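LRA-12 (Uncultured bacterium, PDB 5AEB) hydrolyses beta-lactam antibiotics, carbapenems among them, as a class B3 metallo-beta-lactamase with two zinc ions in its active site. Local coordinates at residues Y41-K46 against I50-G55; K143-L148 against K152-H157; A184-I189 against K252-S257. All coordinates share one frame; numbering follows the deposited sequence.

In the fold
From the N terminus, contact 1 comes first: a short turn after Lys46 brings 50-55 back against 41-46, making a hairpin inside the seven-stranded sheet. Contact 2 is a second tight hairpin, 143-148 with 152-157, at one edge of the five-stranded sheet. Contact 3 closes a much longer loop, with 62 residues between 184-189 and 252-257. The three follow in series; none encloses or crosses another. Contacts 1 and 2 touch where the two sheets face each other, through pairs such as Ile43 with Leu153 and Ile50 with Leu148, whereas contact 3 touches neither and joins the loop after strand 178-184 to helix 251-267.

Contact 1: residues Y41-K46 against I50-G55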
ATOM      1  N   TYR A  41       4.353  -1.501  -5.736  1.00 18.64           N
ATOM      2  CA  TYR A  41       5.638  -2.136  -5.553  1.00 18.67           C
ATOM      3  C   TYR A  41       5.634  -3.512  -6.164  1.00 18.78           C
ATOM      4  O   TYR A  41       4.592  -4.196  -6.189  1.00 18.85           O
ATOM      5  CB  TYR A  41       5.988  -2.207  -4.061  1.00 18.73           C
ATOM      6  CG  TYR A  41       5.976  -0.846  -3.399  1.00 18.76           C
ATOM      7  CD1 TYR A  41       7.061   0.021  -3.518  1.00 18.87           C
ATOM      8  CD2 TYR A  41       4.869  -0.427  -2.662  1.00 18.81           C
ATOM      9  CE1 TYR A  41       7.046   1.274  -2.918  1.00 19.04           C
ATOM     10  CE2 TYR A  41       4.830   0.828  -2.082  1.00 18.95           C
ATOM     11  CZ  TYR A  41       5.932   1.673  -2.198  1.00 19.08           C
ATOM     12  OH  TYR A  41       5.887   2.916  -1.601  1.00 19.35           O
ATOM     13  N   LEU A  42       6.789  -3.885  -6.680  1.00 18.89           N
ATOM     14  CA  LEU A  42       7.059  -5.206  -7.194  1.00 19.11           C
ATOM     15  C   LEU A  42       8.185  -5.816  -6.360  1.00 19.23           C
ATOM     16  O   LEU A  42       9.230  -5.196  -6.136  1.00 19.24           O
ATOM     17  CB  LEU A  42       7.442  -5.164  -8.690  1.00 19.32           C
ATOM     18  CG  LEU A  42       7.637  -6.514  -9.396  1.00 19.69           C
ATOM     19  CD1 LEU A  42       6.289  -7.187  -9.641  1.00 19.83           C
ATOM     20  CD2 LEU A  42       8.342  -6.358 -10.724  1.00 20.03           C
ATOM     21  N   ILE A  43       7.941  -7.028  -5.884  1.00 19.44           N
ATOM     22  CA  ILE A  43       8.913  -7.808  -5.136  1.00 19.91           C
ATOM     23  C   ILE A  43       9.125  -9.056  -5.982  1.00 20.79           C
ATOM     24  O   ILE A  43       8.177  -9.817  -6.239  1.00 20.82           O
ATOM     25  CB  ILE A  43       8.401  -8.173  -3.712  1.00 19.88           C
ATOM     26  CG1 ILE A  43       8.100  -6.900  -2.899  1.00 19.63           C
ATOM     27  CG2 ILE A  43       9.422  -9.021  -2.958  1.00 20.32           C
ATOM     28  CD1 ILE A  43       7.117  -7.140  -1.792  1.00 19.84           C
ATOM     29  N   THR A  44      10.364  -9.235  -6.434  1.00 21.57           N
ATOM     30  CA  THR A  44      10.719 -10.273  -7.388  1.00 22.84           C
ATOM     31  C   THR A  44      11.460 -11.390  -6.658  1.00 23.86           C
ATOM     32  O   THR A  44      12.403 -11.113  -5.910  1.00 24.34           O
ATOM     33  CB  THR A  44      11.630  -9.696  -8.498  1.00 23.17           C
ATOM     34  OG1 THR A  44      12.826  -9.159  -7.908  1.00 23.71           O
ATOM     35  CG2 THR A  44      10.927  -8.572  -9.244  1.00 22.89           C
ATOM     36  N   THR A  45      11.030 -12.639  -6.849  1.00 24.53           N
ATOM     37  CA  THR A  45      11.666 -13.791  -6.196  1.00 25.57           C
ATOM     38  C   THR A  45      11.946 -14.841  -7.239  1.00 26.79           C
ATOM     39  O   THR A  45      11.476 -14.728  -8.381  1.00 26.59           O
ATOM     40  CB  THR A  45      10.745 -14.463  -5.138  1.00 25.76           C
ATOM     41  OG1 THR A  45       9.841 -15.376  -5.790  1.00 25.73           O
ATOM     42  CG2 THR A  45       9.940 -13.414  -4.344  1.00 25.17           C
ATOM     43  N   LYS A  46      12.658 -15.892  -6.823  1.00 28.48           N
ATOM     44  CA  LYS A  46      12.880 -17.078  -7.659  1.00 30.16           C
ATOM     45  C   LYS A  46      11.594 -17.827  -8.060  1.00 30.57           C
ATOM     46  O   LYS A  46      11.600 -18.554  -9.036  1.00 31.18           O
ATOM     47  CB  LYS A  46      13.900 -18.048  -7.020  1.00 31.65           C
ATOM     48  CG  LYS A  46      13.371 -18.846  -5.832  1.00 33.26           C
ATOM     49  CD  LYS A  46      14.164 -20.123  -5.596  1.00 35.13           C
ATOM     50  CE  LYS A  46      14.098 -20.545  -4.136  1.00 36.88           C
ATOM     51  NZ  LYS A  46      12.722 -20.943  -3.685  1.00 37.47           N
ATOM     52  N   ILE A  50       5.471 -10.509  -6.514  1.00 20.43           N
ATOM     53  CA  ILE A  50       4.413  -9.951  -5.735  1.00 19.94           C
ATOM     54  C   ILE A  50       4.233  -8.510  -6.174  1.00 19.79           C
ATOM     55  O   ILE A  50       5.235  -7.769  -6.318  1.00 19.94           O
ATOM     56  CB  ILE A  50       4.774  -9.980  -4.247  1.00 19.77           C
ATOM     57  CG1 ILE A  50       5.325 -11.376  -3.872  1.00 20.08           C
ATOM     58  CG2 ILE A  50       3.574  -9.551  -3.398  1.00 19.32           C
ATOM     59  CD1 ILE A  50       5.455 -11.620  -2.386  1.00 19.96           C
ATOM     60  N   ILE A  51       2.976  -8.111  -6.390  1.00 19.56           N
ATOM     61  CA  ILE A  51       2.619  -6.715  -6.643  1.00 19.44           C
ATOM     62  C   ILE A  51       1.861  -6.226  -5.429  1.00 19.08           C
ATOM     63  O   ILE A  51       0.942  -6.922  -4.970  1.00 18.93           O
ATOM     64  CB  ILE A  51       1.741  -6.528  -7.904  1.00 19.59           C
ATOM     65  CG1 ILE A  51       2.493  -6.990  -9.158  1.00 20.02           C
ATOM     66  CG2 ILE A  51       1.279  -5.062  -8.027  1.00 19.51           C
ATOM     67  CD1 ILE A  51       1.615  -7.157 -10.409  1.00 20.26           C
ATOM     68  N   VAL A  52       2.260  -5.063  -4.888  1.00 18.99           N
ATOM     69  CA  VAL A  52       1.562  -4.439  -3.745  1.00 18.72           C
ATOM     70  C   VAL A  52       0.924  -3.159  -4.260  1.00 18.76           C
ATOM     71  O   VAL A  52       1.641  -2.276  -4.773  1.00 18.92           O
ATOM     72  CB  VAL A  52       2.528  -4.100  -2.585  1.00 18.68           C
ATOM     73  CG1 VAL A  52       1.771  -3.486  -1.409  1.00 18.47           C
ATOM     74  CG2 VAL A  52       3.341  -5.324  -2.131  1.00 18.76           C
ATOM     75  N   ASN A  53      -0.410  -3.085  -4.193  1.00 18.68           N
ATOM     76  CA  ASN A  53      -1.202  -1.960  -4.708  1.00 18.81           C
ATOM     77  C   ASN A  53      -1.290  -1.813  -6.205  1.00 19.22           C
ATOM     78  O   ASN A  53      -0.414  -2.250  -6.927  1.00 19.69           O
ATOM     79  CB  ASN A  53      -0.761  -0.607  -4.098  1.00 18.83           C
ATOM     80  CG  ASN A  53      -0.896  -0.579  -2.583  1.00 18.63           C
ATOM     81  OD1 ASN A  53      -1.725  -1.319  -1.987  1.00 18.48           O
ATOM     82  ND2 ASN A  53      -0.106   0.259  -1.941  1.00 18.66           N
ATOM     83  N   THR A  54      -2.356  -1.171  -6.662  1.00 19.81           N
ATOM     84  CA  THR A  54      -2.396  -0.565  -8.008  1.00 20.59           C
ATOM     85  C   THR A  54      -2.644   0.952  -7.838  1.00 20.97           C
ATOM     86  O   THR A  54      -2.583   1.478  -6.728  1.00 20.86           O
ATOM     87  CB  THR A  54      -3.522  -1.172  -8.890  1.00 20.91           C
ATOM     88  OG1 THR A  54      -4.798  -0.717  -8.410  1.00 21.13           O
ATOM     89  CG2 THR A  54      -3.489  -2.671  -8.836  1.00 20.75           C
ATOM     90  N   GLY A  55      -2.851   1.663  -8.940  1.00 21.66           N
ATOM     91  CA  GLY A  55      -3.285   3.059  -8.855  1.00 22.21           C
ATOM     92  C   GLY A  55      -4.782   3.084  -9.106  1.00 22.76           C
ATOM     93  O   GLY A  55      -5.494   2.174  -8.651  1.00 22.23           O
TER
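Tyr41 and Val52 are an antiparallel hydrogen-bonded pair, each giving its N-H to the other's carbonyl: Tyr41 N to Val52 O is 3.0 Å and Val52 N to Tyr41 O is 2.8 Å. Ile43 and Ile50 repeat the pattern, with Ile43 N to Ile50 O and Ile50 N to Ile43 O both 2.8 Å and bent little, at 167°. Two of these acceptors also take a CA-H: Ile51 CA lies 3.2 Å from Tyr41 O, and Leu42 CA 3.3 Å from Ile50 O. Leu42 and Ile51, the non-hydrogen-bonded pair between, spend their backbone groups on the strands flanking the hairpin, Leu42 with Tyr31 and Ile51 with Ile79 and Leu81. Leu42 swings its branch away from its own N-H (chi1 -175°, chi2 74°), which sets CD1 3.5 Å from Ile50 O and 3.8 Å from Ile51 CG1. Two buried polar ends are met from outside: Tyr41 OH by the carbonyl of Ala225, Asn53 OD1 by Thr83 N and Thr82 OG1. The hairpin thus lies between strands 30-32 and 77-81 of the mixed sheet. Its Tyr41, Ile43, Ile50, Val52 face looks inward, where Ile43 packs on Leu153 of strand 151-157, from the second sheet of the metallo-beta-lactamase sandwich.

Contact 2: residues K143-L148 against K152-H157; sequences KDTIQL and KLVMLH
The side-chain amide of Gln147 has the aliphatic chain of Lys152 laid over one face. Lys152 CD stands almost directly above Gln147 CD, 3.9 Å from it. The lysine runs fully extended, its chain leaving on the side remote from its own N-H (chi1 -175°), and NZ ends above the amide plane, 3.7 Å from Gln147 OE1, too long for a hydrogen bond. Lys152 CE rests on Thr145 CB, also at 3.7 Å. Just before the strand, the Asp144 carboxylate accepts through OD2 from His141 N, His141 being a cobalt ligand. On the opposite face of the sheet from Thr145, Gln147, Lys152 and Val154 lie the side chains of Ile146 and Leu153, a hydrogen-bonded pair with N to O distances of 2.7 Å both ways. Lys143 N to Met155 O (2.8 Å) and Met155 N to Asp144 O (2.9 Å) set two residues opposite one; with Lys143 in a left-handed conformation, this fits a G1 beta bulge. The chemistry divides accordingly: Gln147 and Lys152 belong to an exposed polar surface, where the ammonium and amide oxygen probably attract only loosely, while Ile146, Leu153 and Met155 face the largely apolar interior between the sheets.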
ATOM      1  N   LYS A 143       0.009 -10.348  11.706  1.00 24.00           N
ATOM      2  CA  LYS A 143       1.228 -11.144  11.826  1.00 25.25           C
ATOM      3  C   LYS A 143       1.297 -12.440  10.979  1.00 25.42           C
ATOM      4  O   LYS A 143       2.286 -13.165  11.078  1.00 26.06           O
ATOM      5  CB  LYS A 143       1.604 -11.367  13.316  1.00 27.08           C
ATOM      6  CG  LYS A 143       2.090 -10.068  13.972  1.00 28.25           C
ATOM      7  CD  LYS A 143       1.955 -10.073  15.489  1.00 30.77           C
ATOM      8  CE  LYS A 143       2.291  -8.689  16.068  1.00 31.85           C
ATOM      9  NZ  LYS A 143       1.213  -8.259  17.028  1.00 33.07           N
ATOM     10  N   ASP A 144       0.296 -12.695  10.128  1.00 24.73           N
ATOM     11  CA  ASP A 144       0.386 -13.770   9.137  1.00 24.99           C
ATOM     12  C   ASP A 144       1.566 -13.481   8.194  1.00 25.23           C
ATOM     13  O   ASP A 144       1.945 -12.304   7.948  1.00 24.33           O
ATOM     14  CB  ASP A 144      -0.920 -13.946   8.327  1.00 24.41           C
ATOM     15  CG  ASP A 144      -2.015 -14.713   9.100  1.00 25.17           C
ATOM     16  OD1 ASP A 144      -1.760 -15.191  10.223  1.00 25.88           O
ATOM     17  OD2 ASP A 144      -3.141 -14.812   8.598  1.00 24.67           O
ATOM     18  N   THR A 145       2.164 -14.549   7.684  1.00 25.92           N
ATOM     19  CA  THR A 145       3.321 -14.401   6.814  1.00 26.09           C
ATOM     20  C   THR A 145       2.955 -14.842   5.400  1.00 25.93           C
ATOM     21  O   THR A 145       2.082 -15.698   5.193  1.00 26.25           O
ATOM     22  CB  THR A 145       4.539 -15.175   7.333  1.00 27.47           C
ATOM     23  OG1 THR A 145       4.333 -16.570   7.116  1.00 29.09           O
ATOM     24  CG2 THR A 145       4.761 -14.928   8.827  1.00 28.03           C
ATOM     25  N   ILE A 146       3.588 -14.215   4.425  1.00 25.61           N
ATOM     26  CA  ILE A 146       3.373 -14.549   3.040  1.00 25.63           C
ATOM     27  C   ILE A 146       4.756 -14.874   2.508  1.00 26.55           C
ATOM     28  O   ILE A 146       5.646 -14.012   2.496  1.00 25.58           O
ATOM     29  CB  ILE A 146       2.740 -13.379   2.269  1.00 24.39           C
ATOM     30  CG1 ILE A 146       1.420 -12.956   2.899  1.00 24.18           C
ATOM     31  CG2 ILE A 146       2.548 -13.752   0.805  1.00 24.68           C
ATOM     32  CD1 ILE A 146       1.258 -11.459   2.990  1.00 23.06           C
ATOM     33  N   GLN A 147       4.920 -16.127   2.086  1.00 28.64           N
ATOM     34  CA  GLN A 147       6.163 -16.634   1.504  1.00 30.69           C
ATOM     35  C   GLN A 147       6.074 -16.877   0.005  1.00 30.06           C
ATOM     36  O   GLN A 147       5.152 -17.540  -0.466  1.00 30.11           O
ATOM     37  CB  GLN A 147       6.546 -17.957   2.136  1.00 34.35           C
ATOM     38  CG  GLN A 147       6.699 -17.915   3.642  1.00 38.45           C
ATOM     39  CD  GLN A 147       7.907 -18.704   4.101  1.00 41.91           C
ATOM     40  OE1 GLN A 147       7.882 -19.345   5.152  1.00 46.96           O
ATOM     41  NE2 GLN A 147       8.975 -18.662   3.310  1.00 42.96           N
ATOM     42  N   LEU A 148       7.055 -16.355  -0.732  1.00 29.31           N
ATOM     43  CA  LEU A 148       7.225 -16.670  -2.129  1.00 28.65           C
ATOM     44  C   LEU A 148       8.726 -16.769  -2.398  1.00 29.07           C
ATOM     45  O   LEU A 148       9.479 -15.801  -2.168  1.00 28.24           O
ATOM     46  CB  LEU A 148       6.583 -15.592  -3.014  1.00 27.51           C
ATOM     47  CG  LEU A 148       6.510 -15.976  -4.499  1.00 27.68           C
ATOM     48  CD1 LEU A 148       5.598 -17.171  -4.726  1.00 28.17           C
ATOM     49  CD2 LEU A 148       6.072 -14.796  -5.337  1.00 27.24           C
ATOM     50  N   LYS A 152       9.860 -13.650   2.557  1.00 25.78           N
ATOM     51  CA  LYS A 152       8.797 -13.817   3.531  1.00 25.27           C
ATOM     52  C   LYS A 152       8.317 -12.438   3.990  1.00 24.17           C
ATOM     53  O   LYS A 152       9.106 -11.652   4.514  1.00 23.93           O
ATOM     54  CB  LYS A 152       9.335 -14.608   4.712  1.00 26.61           C
ATOM     55  CG  LYS A 152       8.339 -14.993   5.784  1.00 27.30           C
ATOM     56  CD  LYS A 152       8.986 -16.006   6.720  1.00 29.11           C
ATOM     57  CE  LYS A 152       8.007 -16.535   7.760  1.00 30.17           C
ATOM     58  NZ  LYS A 152       8.523 -17.740   8.472  1.00 31.87           N
ATOM     59  N   LEU A 153       7.038 -12.131   3.754  1.00 23.18           N
ATOM     60  CA  LEU A 153       6.421 -10.892   4.234  1.00 22.16           C
ATOM     61  C   LEU A 153       5.620 -11.146   5.506  1.00 22.17           C
ATOM     62  O   LEU A 153       4.963 -12.174   5.636  1.00 22.68           O
ATOM     63  CB  LEU A 153       5.501 -10.294   3.179  1.00 21.97           C
ATOM     64  CG  LEU A 153       6.177  -9.334   2.177  1.00 21.86           C
ATOM     65  CD1 LEU A 153       7.273 -10.021   1.395  1.00 22.18           C
ATOM     66  CD2 LEU A 153       5.154  -8.773   1.214  1.00 21.69           C
ATOM     67  N   VAL A 154       5.702 -10.230   6.452  1.00 21.24           N
ATOM     68  CA  VAL A 154       4.845 -10.247   7.592  1.00 21.61           C
ATOM     69  C   VAL A 154       3.807  -9.118   7.412  1.00 21.21           C
ATOM     70  O   VAL A 154       4.172  -7.925   7.308  1.00 20.01           O
ATOM     71  CB  VAL A 154       5.616 -10.020   8.908  1.00 22.09           C
ATOM     72  CG1 VAL A 154       4.646 -10.054  10.087  1.00 22.71           C
ATOM     73  CG2 VAL A 154       6.654 -11.112   9.115  1.00 22.90           C
ATOM     74  N   MET A 155       2.527  -9.498   7.376  1.00 21.52           N
ATOM     75  CA  MET A 155       1.458  -8.493   7.404  1.00 21.66           C
ATOM     76  C   MET A 155       1.221  -7.937   8.795  1.00 20.97           C
ATOM     77  O   MET A 155       1.057  -8.688   9.726  1.00 21.59           O
ATOM     78  CB  MET A 155       0.141  -9.035   6.880  1.00 23.58           C
ATOM     79  CG  MET A 155      -0.776  -7.897   6.456  1.00 24.78           C
ATOM     80  SD  MET A 155      -2.505  -8.319   6.647  1.00 31.66           S
ATOM     81  CE  MET A 155      -2.624  -8.315   8.444  1.00 28.15           C
ATOM     82  N   LEU A 156       1.224  -6.616   8.927  1.00 19.81           N
ATOM     83  CA  LEU A 156       0.882  -5.964  10.202  1.00 19.62           C
ATOM     84  C   LEU A 156      -0.470  -5.267  10.111  1.00 19.36           C
ATOM     85  O   LEU A 156      -0.656  -4.376   9.289  1.00 18.93           O
ATOM     86  CB  LEU A 156       1.959  -4.946  10.582  1.00 19.27           C
ATOM     87  CG  LEU A 156       3.356  -5.555  10.655  1.00 19.56           C
ATOM     88  CD1 LEU A 156       4.420  -4.466  10.709  1.00 19.33           C
ATOM     89  CD2 LEU A 156       3.511  -6.583  11.772  1.00 20.26           C
ATOM     90  N   HIS A 157      -1.415  -5.682  10.944  1.00 19.91           N
ATOM     91  CA  HIS A 157      -2.737  -5.074  10.956  1.00 19.96           C
ATOM     92  C   HIS A 157      -2.589  -3.694  11.519  1.00 19.72           C
ATOM     93  O   HIS A 157      -2.140  -3.518  12.659  1.00 20.03           O
ATOM     94  CB  HIS A 157      -3.678  -5.916  11.813  1.00 20.81           C
ATOM     95  CG  HIS A 157      -5.135  -5.517  11.697  1.00 21.04           C
ATOM     96  ND1 HIS A 157      -5.908  -5.222  12.788  1.00 21.62           N
ATOM     97  CD2 HIS A 157      -5.964  -5.426  10.593  1.00 20.93           C
ATOM     98  CE1 HIS A 157      -7.159  -4.933  12.374  1.00 21.82           C
ATOM     99  NE2 HIS A 157      -7.192  -5.050  11.033  1.00 21.50           N
TER

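Contact 3: residues A184-I189 against K252-S257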
ATOM      1  N   ALA A 184       4.673   0.785   4.596  1.00 18.46           N
ATOM      2  CA  ALA A 184       3.763   1.228   5.656  1.00 18.36           C
ATOM      3  C   ALA A 184       2.514   1.832   5.088  1.00 18.39           C
ATOM      4  O   ALA A 184       2.552   2.605   4.092  1.00 18.68           O
ATOM      5  CB  ALA A 184       4.435   2.242   6.583  1.00 18.65           C
ATOM      6  N   ASN A 185       1.389   1.503   5.717  1.00 18.24           N
ATOM      7  CA  ASN A 185       0.227   2.320   5.478  1.00 18.40           C
ATOM      8  C   ASN A 185       0.112   3.381   6.577  1.00 18.57           C
ATOM      9  O   ASN A 185      -0.254   3.062   7.702  1.00 18.51           O
ATOM     10  CB  ASN A 185      -1.043   1.509   5.364  1.00 18.36           C
ATOM     11  CG  ASN A 185      -2.130   2.312   4.703  1.00 18.69           C
ATOM     12  OD1 ASN A 185      -3.005   2.876   5.390  1.00 18.83           O
ATOM     13  ND2 ASN A 185      -1.997   2.503   3.387  1.00 18.94           N
ATOM     14  N   MET A 186       0.426   4.632   6.259  1.00 18.92           N
ATOM     15  CA  MET A 186       0.411   5.719   7.282  1.00 19.50           C
ATOM     16  C   MET A 186      -1.039   5.941   7.792  1.00 19.78           C
ATOM     17  O   MET A 186      -1.974   5.959   6.988  1.00 19.84           O
ATOM     18  CB  MET A 186       1.015   7.023   6.723  1.00 20.67           C
ATOM     19  CG  MET A 186       2.425   6.847   6.123  1.00 21.12           C
ATOM     20  SD  MET A 186       3.513   5.919   7.219  1.00 22.36           S
ATOM     21  CE  MET A 186       3.979   7.186   8.403  1.00 21.88           C
ATOM     22  N   PRO A 187      -1.225   6.104   9.118  1.00 20.01           N
ATOM     23  CA  PRO A 187      -2.574   6.269   9.689  1.00 20.37           C
ATOM     24  C   PRO A 187      -3.116   7.683   9.509  1.00 21.16           C
ATOM     25  O   PRO A 187      -3.278   8.420  10.468  1.00 21.84           O
ATOM     26  CB  PRO A 187      -2.362   5.952  11.172  1.00 20.34           C
ATOM     27  CG  PRO A 187      -0.947   6.399  11.418  1.00 20.74           C
ATOM     28  CD  PRO A 187      -0.188   6.051  10.174  1.00 20.23           C
ATOM     29  N   THR A 188      -3.373   8.060   8.272  1.00 21.46           N
ATOM     30  CA  THR A 188      -3.990   9.316   8.002  1.00 22.46           C
ATOM     31  C   THR A 188      -5.486   9.148   8.287  1.00 23.02           C
ATOM     32  O   THR A 188      -6.005   8.024   8.279  1.00 22.42           O
ATOM     33  CB  THR A 188      -3.724   9.737   6.549  1.00 22.76           C
ATOM     34  OG1 THR A 188      -4.217   8.722   5.659  1.00 22.01           O
ATOM     35  CG2 THR A 188      -2.182   9.944   6.311  1.00 22.52           C
ATOM     36  N   ILE A 189      -6.145  10.260   8.575  1.00 24.24           N
ATOM     37  CA  ILE A 189      -7.571  10.283   8.846  1.00 25.28           C
ATOM     38  C   ILE A 189      -8.314  10.840   7.643  1.00 26.51           C
ATOM     39  O   ILE A 189      -7.981  11.916   7.098  1.00 27.23           O
ATOM     40  CB  ILE A 189      -7.896  11.101  10.111  1.00 25.67           C
ATOM     41  CG1 ILE A 189      -7.223  10.452  11.329  1.00 25.24           C
ATOM     42  CG2 ILE A 189      -9.410  11.277  10.289  1.00 26.05           C
ATOM     43  CD1 ILE A 189      -7.227  11.340  12.546  1.00 26.26           C
ATOM     44  N   LYS A 252      13.944   9.596  10.948  1.00 21.82           N
ATOM     45  CA  LYS A 252      13.419  10.922  11.332  1.00 21.98           C
ATOM     46  C   LYS A 252      12.150  11.242  10.536  1.00 21.57           C
ATOM     47  O   LYS A 252      11.170  11.709  11.116  1.00 21.32           O
ATOM     48  CB  LYS A 252      14.445  12.062  11.145  1.00 22.66           C
ATOM     49  CG  LYS A 252      14.010  13.356  11.832  1.00 23.38           C
ATOM     50  CD  LYS A 252      15.004  14.506  11.753  1.00 24.29           C
ATOM     51  CE  LYS A 252      15.386  14.797  10.316  1.00 24.43           C
ATOM     52  NZ  LYS A 252      14.229  15.218   9.508  1.00 24.57           N
ATOM     53  N   GLY A 253      12.175  10.969   9.219  1.00 21.10           N
ATOM     54  CA  GLY A 253      11.012  11.248   8.369  1.00 21.01           C
ATOM     55  C   GLY A 253       9.778  10.491   8.839  1.00 20.50           C
ATOM     56  O   GLY A 253       8.686  11.042   8.926  1.00 20.69           O
ATOM     57  N   TYR A 254       9.976   9.215   9.150  1.00 20.17           N
ATOM     58  CA  TYR A 254       8.941   8.338   9.657  1.00 20.01           C
ATOM     59  C   TYR A 254       8.342   8.828  10.999  1.00 20.79           C
ATOM     60  O   TYR A 254       7.113   8.952  11.140  1.00 20.41           O
ATOM     61  CB  TYR A 254       9.515   6.935   9.782  1.00 19.39           C
ATOM     62  CG  TYR A 254       8.575   5.862  10.283  1.00 19.21           C
ATOM     63  CD1 TYR A 254       7.687   5.229   9.406  1.00 18.95           C
ATOM     64  CD2 TYR A 254       8.611   5.445  11.618  1.00 19.43           C
ATOM     65  CE1 TYR A 254       6.848   4.223   9.842  1.00 18.89           C
ATOM     66  CE2 TYR A 254       7.781   4.424  12.075  1.00 19.42           C
ATOM     67  CZ  TYR A 254       6.887   3.826  11.175  1.00 19.14           C
ATOM     68  OH  TYR A 254       6.050   2.797  11.572  1.00 19.18           O
ATOM     69  N   ASP A 255       9.226   9.088  11.963  1.00 23.12           N
ATOM     70  CA  ASP A 255       8.851   9.675  13.236  1.00 24.59           C
ATOM     71  C   ASP A 255       8.151  11.035  13.089  1.00 24.64           C
ATOM     72  O   ASP A 255       7.168  11.264  13.777  1.00 25.04           O
ATOM     73  CB  ASP A 255      10.059   9.762  14.190  1.00 26.63           C
ATOM     74  CG  ASP A 255      10.526   8.383  14.716  1.00 28.29           C
ATOM     75  OD1 ASP A 255       9.699   7.449  14.913  1.00 28.51           O
ATOM     76  OD2 ASP A 255      11.747   8.246  14.978  1.00 30.20           O
ATOM     77  N   GLU A 256       8.643  11.924  12.220  1.00 25.12           N
ATOM     78  CA  GLU A 256       7.998  13.240  12.023  1.00 26.49           C
ATOM     79  C   GLU A 256       6.568  13.025  11.512  1.00 25.62           C
ATOM     80  O   GLU A 256       5.623  13.682  11.960  1.00 26.10           O
ATOM     81  CB  GLU A 256       8.752  14.130  11.015  1.00 28.26           C
ATOM     82  CG  GLU A 256       9.863  14.991  11.589  1.00 30.86           C
ATOM     83  CD  GLU A 256      10.795  15.588  10.521  1.00 32.85           C
ATOM     84  OE1 GLU A 256      10.493  15.498   9.307  1.00 33.24           O
ATOM     85  OE2 GLU A 256      11.857  16.131  10.890  1.00 34.66           O
ATOM     86  N   SER A 257       6.424  12.083  10.586  1.00 24.62           N
ATOM     87  CA  SER A 257       5.154  11.800   9.989  1.00 24.66           C
ATOM     88  C   SER A 257       4.172  11.225  11.038  1.00 24.29           C
ATOM     89  O   SER A 257       3.003  11.638  11.098  1.00 24.16           O
ATOM     90  CB  SER A 257       5.358  10.866   8.801  1.00 25.01           C
ATOM     91  OG  SER A 257       4.133  10.476   8.270  1.00 26.38           O
TER
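A methionine methyl meets a serine hydroxyl in a contact with no hydrogen bond across it: Met186 CE stops 3.3 Å from Ser257 OG and 3.9 Å from Ser257 CB. The methyl comes end first onto the hydroxyl oxygen, with the Ser257 CB behind it. Met186 gets there by curling: CG lies anti to the carbonyl carbon, beside the backbone N, and the chain then bends at both chi2 (-48°) and chi3 (-79°), which brings the methyl round toward the helix. Ser257 turns its hydroxyl to the same place by holding OG on the far side of CB from its own N (chi1 175°). The methyl also comes obliquely to the Tyr254 ring, one helical turn earlier, with Met186 CE 4.3 Å from Tyr254 CD1. That ring is fixed by other partners: its OH is hydrogen-bonded to the carbonyl of Met215, and it makes edge-to-face contacts with Phe220 and Trp223. The contact is therefore small: one methyl touching a hydroxyl oxygen and, more distantly, an aromatic ring, by van der Waals packing.

Just after Met186 the loop turns tightly at Pro187, the centre of an inverse gamma turn in which Thr188 N reaches Met186 O at 2.8 Å. The turn lies near the metal centre: the Met186 side chain is about 7 Å from those of His161 and Gln84, which both bind zinc, and Thr188 O makes a weak hydrogen bond with His161 ND1. Around the contact, Met186 also packs on Leu258 and Leu261 of the same helix and on Trp223 and Ala225 of strand 222-225, and Pro187 on Leu212 and Met215 of helix 204-216. Met186 thus sits where the loop leaving strand 178-184 is covered by helix 251-267, with strand 222-225 alongside.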